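Local coordinates for putative transcriptional regulator protein, LacI family (Rhizobium etli, PDB 3MIZ) that probably binds cis-regulatory DNA as a transcription factor of the LacI family, most likely a repressor, at residues A[93-101]-A[107-115]. Numbering follows the deposited sequence.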
ATOM      1  N   ILE A  93       5.132  19.672 -23.135  1.00 24.69           N
ATOM      2  CA  ILE A  93       5.199  20.273 -21.806  1.00 23.57           C
ATOM      3  C   ILE A  93       6.481  19.781 -21.146  1.00 21.69           C
ATOM      4  O   ILE A  93       6.829  18.608 -21.288  1.00 21.97           O
ATOM      5  CB  ILE A  93       4.014  19.818 -20.919  1.00 24.47           C
ATOM      6  CG1 ILE A  93       2.683  20.188 -21.577  1.00 26.31           C
ATOM      7  CG2 ILE A  93       4.132  20.451 -19.534  1.00 25.59           C
ATOM      8  CD1 ILE A  93       1.462  19.748 -20.782  1.00 27.10           C
ATOM      9  N   PRO A  94       7.203  20.663 -20.431  1.00 19.61           N
ATOM     10  CA  PRO A  94       8.443  20.230 -19.771  1.00 19.15           C
ATOM     11  C   PRO A  94       8.117  18.991 -18.941  1.00 19.30           C
ATOM     12  O   PRO A  94       7.166  19.004 -18.154  1.00 17.71           O
ATOM     13  CB  PRO A  94       8.807  21.427 -18.902  1.00 18.20           C
ATOM     14  CG  PRO A  94       8.342  22.587 -19.744  1.00 20.91           C
ATOM     15  CD  PRO A  94       6.987  22.110 -20.245  1.00 17.86           C
ATOM     16  N   THR A  95       8.909  17.937 -19.114  1.00 19.39           N
ATOM     17  CA  THR A  95       8.661  16.679 -18.420  1.00 18.95           C
ATOM     18  C   THR A  95       9.913  15.986 -17.887  1.00 18.50           C
ATOM     19  O   THR A  95      10.963  16.002 -18.524  1.00 15.40           O
ATOM     20  CB  THR A  95       7.954  15.694 -19.369  1.00 17.68           C
ATOM     21  OG1 THR A  95       6.706  16.254 -19.793  1.00 19.94           O
ATOM     22  CG2 THR A  95       7.702  14.355 -18.687  1.00 21.24           C
ATOM     23  N   VAL A  96       9.786  15.381 -16.710  1.00 15.61           N
ATOM     24  CA  VAL A  96      10.874  14.621 -16.110  1.00 14.99           C
ATOM     25  C   VAL A  96      10.274  13.262 -15.754  1.00 12.07           C
ATOM     26  O   VAL A  96       9.195  13.187 -15.164  1.00 11.01           O
ATOM     27  CB  VAL A  96      11.433  15.292 -14.838  1.00 16.35           C
ATOM     28  CG1 VAL A  96      12.410  14.355 -14.137  1.00 17.07           C
ATOM     29  CG2 VAL A  96      12.152  16.587 -15.204  1.00 16.83           C
HETATM   30  N   MSE A  97      10.950  12.192 -16.150  1.00 11.59           N
HETATM   31  CA  MSE A  97      10.467  10.843 -15.863  1.00 12.57           C
HETATM   32  C   MSE A  97      11.065  10.332 -14.553  1.00 11.38           C
HETATM   33  O   MSE A  97      12.247  10.527 -14.291  1.00 14.27           O
HETATM   34  CB  MSE A  97      10.837   9.901 -17.019  1.00 13.60           C
HETATM   35  CG  MSE A  97      10.135  10.264 -18.325  1.00 17.41           C
HETATM   36 SE   MSE A  97      10.722   9.185 -19.834  1.00 27.41          SE
HETATM   37  CE  MSE A  97       9.879   7.533 -19.336  1.00 18.71           C
ATOM     38  N   ILE A  98      10.236   9.696 -13.728  1.00 11.42           N
ATOM     39  CA  ILE A  98      10.698   9.164 -12.446  1.00  9.35           C
ATOM     40  C   ILE A  98      10.324   7.690 -12.296  1.00 10.45           C
ATOM     41  O   ILE A  98       9.149   7.320 -12.419  1.00 11.70           O
ATOM     42  CB  ILE A  98      10.090   9.942 -11.263  1.00 10.08           C
ATOM     43  CG1 ILE A  98      10.412  11.441 -11.402  1.00  9.33           C
ATOM     44  CG2 ILE A  98      10.673   9.401  -9.942  1.00 10.43           C
ATOM     45  CD1 ILE A  98       9.567  12.351 -10.494  1.00 12.08           C
ATOM     46  N   ASN A  99      11.337   6.872 -12.027  1.00 11.07           N
ATOM     47  CA  ASN A  99      11.207   5.420 -11.836  1.00 12.44           C
ATOM     48  C   ASN A  99      11.077   4.705 -13.176  1.00 14.66           C
ATOM     49  O   ASN A  99      10.661   3.543 -13.244  1.00 16.23           O
ATOM     50  CB  ASN A  99       9.989   5.086 -10.966  1.00 13.36           C
ATOM     51  CG  ASN A  99      10.128   3.743 -10.268  1.00 12.77           C
ATOM     52  OD1 ASN A  99       9.140   3.122  -9.880  1.00 18.19           O
ATOM     53  ND2 ASN A  99      11.361   3.297 -10.098  1.00 10.10           N
ATOM     54  N   CYS A 100      11.433   5.411 -14.240  1.00 12.96           N
ATOM     55  CA  CYS A 100      11.354   4.863 -15.574  1.00 12.52           C
ATOM     56  C   CYS A 100      12.329   5.593 -16.487  1.00 14.39           C
ATOM     57  O   CYS A 100      12.860   6.651 -16.140  1.00 13.14           O
ATOM     58  CB  CYS A 100       9.918   4.985 -16.110  1.00 11.55           C
ATOM     59  SG  CYS A 100       9.209   6.667 -16.051  1.00 16.07           S
ATOM     60  N   ARG A 101      12.567   5.004 -17.652  1.00 13.73           N
ATOM     61  CA  ARG A 101      13.479   5.561 -18.635  1.00 16.84           C
ATOM     62  C   ARG A 101      12.810   5.490 -20.008  1.00 14.29           C
ATOM     63  O   ARG A 101      12.082   4.540 -20.305  1.00 13.67           O
ATOM     64  CB  ARG A 101      14.774   4.743 -18.634  1.00 21.09           C
ATOM     65  CG  ARG A 101      15.486   4.629 -19.967  1.00 27.79           C
ATOM     66  CD  ARG A 101      16.577   3.576 -19.882  1.00 31.81           C
ATOM     67  NE  ARG A 101      16.168   2.493 -18.988  1.00 37.75           N
ATOM     68  CZ  ARG A 101      16.900   1.421 -18.697  1.00 38.19           C
ATOM     69  NH1 ARG A 101      18.106   1.253 -19.231  1.00 37.98           N
ATOM     70  NH2 ARG A 101      16.429   0.523 -17.844  1.00 36.63           N
ATOM     71  N   LEU A 107      15.269  10.964 -24.853  1.00 24.94           N
ATOM     72  CA  LEU A 107      14.060  11.679 -25.248  1.00 24.08           C
ATOM     73  C   LEU A 107      13.685  12.701 -24.169  1.00 22.52           C
ATOM     74  O   LEU A 107      13.274  13.824 -24.473  1.00 21.58           O
ATOM     75  CB  LEU A 107      12.901  10.696 -25.445  1.00 24.57           C
ATOM     76  CG  LEU A 107      11.601  11.275 -26.005  1.00 26.59           C
ATOM     77  CD1 LEU A 107      11.800  11.690 -27.463  1.00 26.05           C
ATOM     78  CD2 LEU A 107      10.502  10.235 -25.908  1.00 27.78           C
ATOM     79  N   LEU A 108      13.843  12.304 -22.909  1.00 19.01           N
ATOM     80  CA  LEU A 108      13.513  13.162 -21.769  1.00 17.64           C
ATOM     81  C   LEU A 108      14.422  12.837 -20.595  1.00 17.67           C
ATOM     82  O   LEU A 108      14.972  11.742 -20.525  1.00 17.89           O
ATOM     83  CB  LEU A 108      12.082  12.899 -21.320  1.00 18.10           C
ATOM     84  CG  LEU A 108      10.915  13.242 -22.238  1.00 19.65           C
ATOM     85  CD1 LEU A 108       9.656  12.525 -21.745  1.00 20.56           C
ATOM     86  CD2 LEU A 108      10.722  14.753 -22.250  1.00 20.65           C
ATOM     87  N   PRO A 109      14.605  13.788 -19.665  1.00 16.71           N
ATOM     88  CA  PRO A 109      15.466  13.479 -18.523  1.00 15.99           C
ATOM     89  C   PRO A 109      14.760  12.433 -17.667  1.00 14.73           C
ATOM     90  O   PRO A 109      13.528  12.377 -17.626  1.00 12.47           O
ATOM     91  CB  PRO A 109      15.606  14.823 -17.813  1.00 17.90           C
ATOM     92  CG  PRO A 109      14.365  15.559 -18.207  1.00 22.74           C
ATOM     93  CD  PRO A 109      14.211  15.207 -19.657  1.00 18.76           C
ATOM     94  N   SER A 110      15.535  11.595 -16.993  1.00 13.03           N
ATOM     95  CA  SER A 110      14.938  10.555 -16.174  1.00 13.06           C
ATOM     96  C   SER A 110      15.792  10.244 -14.963  1.00 12.09           C
ATOM     97  O   SER A 110      17.013  10.392 -14.991  1.00 12.02           O
ATOM     98  CB  SER A 110      14.738   9.280 -16.991  1.00 12.57           C
ATOM     99  OG  SER A 110      15.974   8.787 -17.470  1.00 13.07           O
ATOM    100  N   ILE A 111      15.130   9.824 -13.894  1.00 12.40           N
ATOM    101  CA  ILE A 111      15.826   9.468 -12.671  1.00 12.10           C
ATOM    102  C   ILE A 111      15.187   8.175 -12.160  1.00 11.97           C
ATOM    103  O   ILE A 111      13.964   8.083 -12.013  1.00 14.00           O
ATOM    104  CB  ILE A 111      15.742  10.632 -11.649  1.00 12.57           C
ATOM    105  CG1 ILE A 111      16.617  10.327 -10.437  1.00 13.59           C
ATOM    106  CG2 ILE A 111      14.292  10.896 -11.262  1.00 15.43           C
ATOM    107  CD1 ILE A 111      16.904  11.554  -9.550  1.00 13.30           C
ATOM    108  N   GLU A 112      16.027   7.170 -11.933  1.00 12.77           N
ATOM    109  CA  GLU A 112      15.587   5.850 -11.490  1.00 12.98           C
ATOM    110  C   GLU A 112      16.430   5.312 -10.340  1.00 14.93           C
ATOM    111  O   GLU A 112      17.538   5.791 -10.090  1.00 14.80           O
ATOM    112  CB  GLU A 112      15.745   4.840 -12.620  1.00 16.43           C
ATOM    113  CG  GLU A 112      15.017   5.127 -13.917  1.00 19.97           C
ATOM    114  CD  GLU A 112      15.553   4.245 -15.028  1.00 24.25           C
ATOM    115  OE1 GLU A 112      16.627   4.574 -15.576  1.00 25.71           O
ATOM    116  OE2 GLU A 112      14.920   3.215 -15.336  1.00 25.78           O
ATOM    117  N   PRO A 113      15.927   4.272  -9.656  1.00 15.03           N
ATOM    118  CA  PRO A 113      16.641   3.646  -8.540  1.00 16.55           C
ATOM    119  C   PRO A 113      17.572   2.604  -9.158  1.00 17.66           C
ATOM    120  O   PRO A 113      17.319   2.126 -10.272  1.00 17.42           O
ATOM    121  CB  PRO A 113      15.513   3.009  -7.735  1.00 16.46           C
ATOM    122  CG  PRO A 113      14.589   2.542  -8.807  1.00 18.38           C
ATOM    123  CD  PRO A 113      14.559   3.732  -9.765  1.00 16.49           C
ATOM    124  N   ASP A 114      18.636   2.240  -8.453  1.00 16.43           N
ATOM    125  CA  ASP A 114      19.585   1.270  -8.979  1.00 17.67           C
ATOM    126  C   ASP A 114      19.349  -0.143  -8.431  1.00 17.63           C
ATOM    127  O   ASP A 114      20.026  -0.572  -7.497  1.00 16.87           O
ATOM    128  CB  ASP A 114      21.008   1.717  -8.644  1.00 17.99           C
ATOM    129  CG  ASP A 114      22.041   1.126  -9.576  1.00 17.11           C
ATOM    130  OD1 ASP A 114      21.849  -0.008 -10.060  1.00 17.40           O
ATOM    131  OD2 ASP A 114      23.065   1.802  -9.804  1.00 22.19           O
ATOM    132  N   ASP A 115      18.388  -0.855  -9.015  1.00 15.83           N
ATOM    133  CA  ASP A 115      18.064  -2.222  -8.612  1.00 16.94           C
ATOM    134  C   ASP A 115      19.284  -3.129  -8.617  1.00 16.20           C
ATOM    135  O   ASP A 115      19.479  -3.942  -7.714  1.00 14.62           O
ATOM    136  CB  ASP A 115      17.021  -2.813  -9.563  1.00 17.30           C
ATOM    137  CG  ASP A 115      15.669  -2.184  -9.388  1.00 19.62           C
ATOM    138  OD1 ASP A 115      14.840  -2.762  -8.662  1.00 19.40           O
ATOM    139  OD2 ASP A 115      15.449  -1.098  -9.954  1.00 20.31           O
TER
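M97 and I98 run parallel to S110 and I111, adding strand 110-113 to the edge of the sheet that holds strands 73-78 and 95-97. Three backbone bonds tie the pair: M97 N to P109 O (3.0 Å) and N99 N to I111 O, both nearly straight, and a more bent I111 N to M97 O (152° at the hydrogen). On one face L108 CD1 sits 4.0 Å from the selenium of selenomethionine M97, with T95 CG2 on its other flank; the M97 and L108 side chains cross at about a right angle. On the other, V96 CG2 meets P109 CG, and I98 and I111 lie side by side (I98 CG1 to I111 CG2, 3.9 Å); helix 253-268 covers I111 and P109, while I98 leans on L75. After the corner at 98-99 the chain folds back over the strand, so that C100 O presses on S110 CB (3.3 Å) and E112 CG. With CG anti to its carbonyl carbon (chi1 -58°), E112 carries its carboxylate alongside R101 CB. R101 NE is a long 3.9 Å from E112 OE2, which lies well out of the guanidinium plane; the stronger partner of OE2 is R81. Cut back to alanine, E112 would probably leave R81 without this carboxylate and R101 CB without its cover. Backbone bonds and apolar packing thus join strands in the N-terminal lobe of the two-lobed periplasmic-binding-protein-like fold, where strand 110-113 leads toward the second lobe; C100 O is buried without a partner, and E112 probably places a negative charge that R81 pairs and R101 feels weakly.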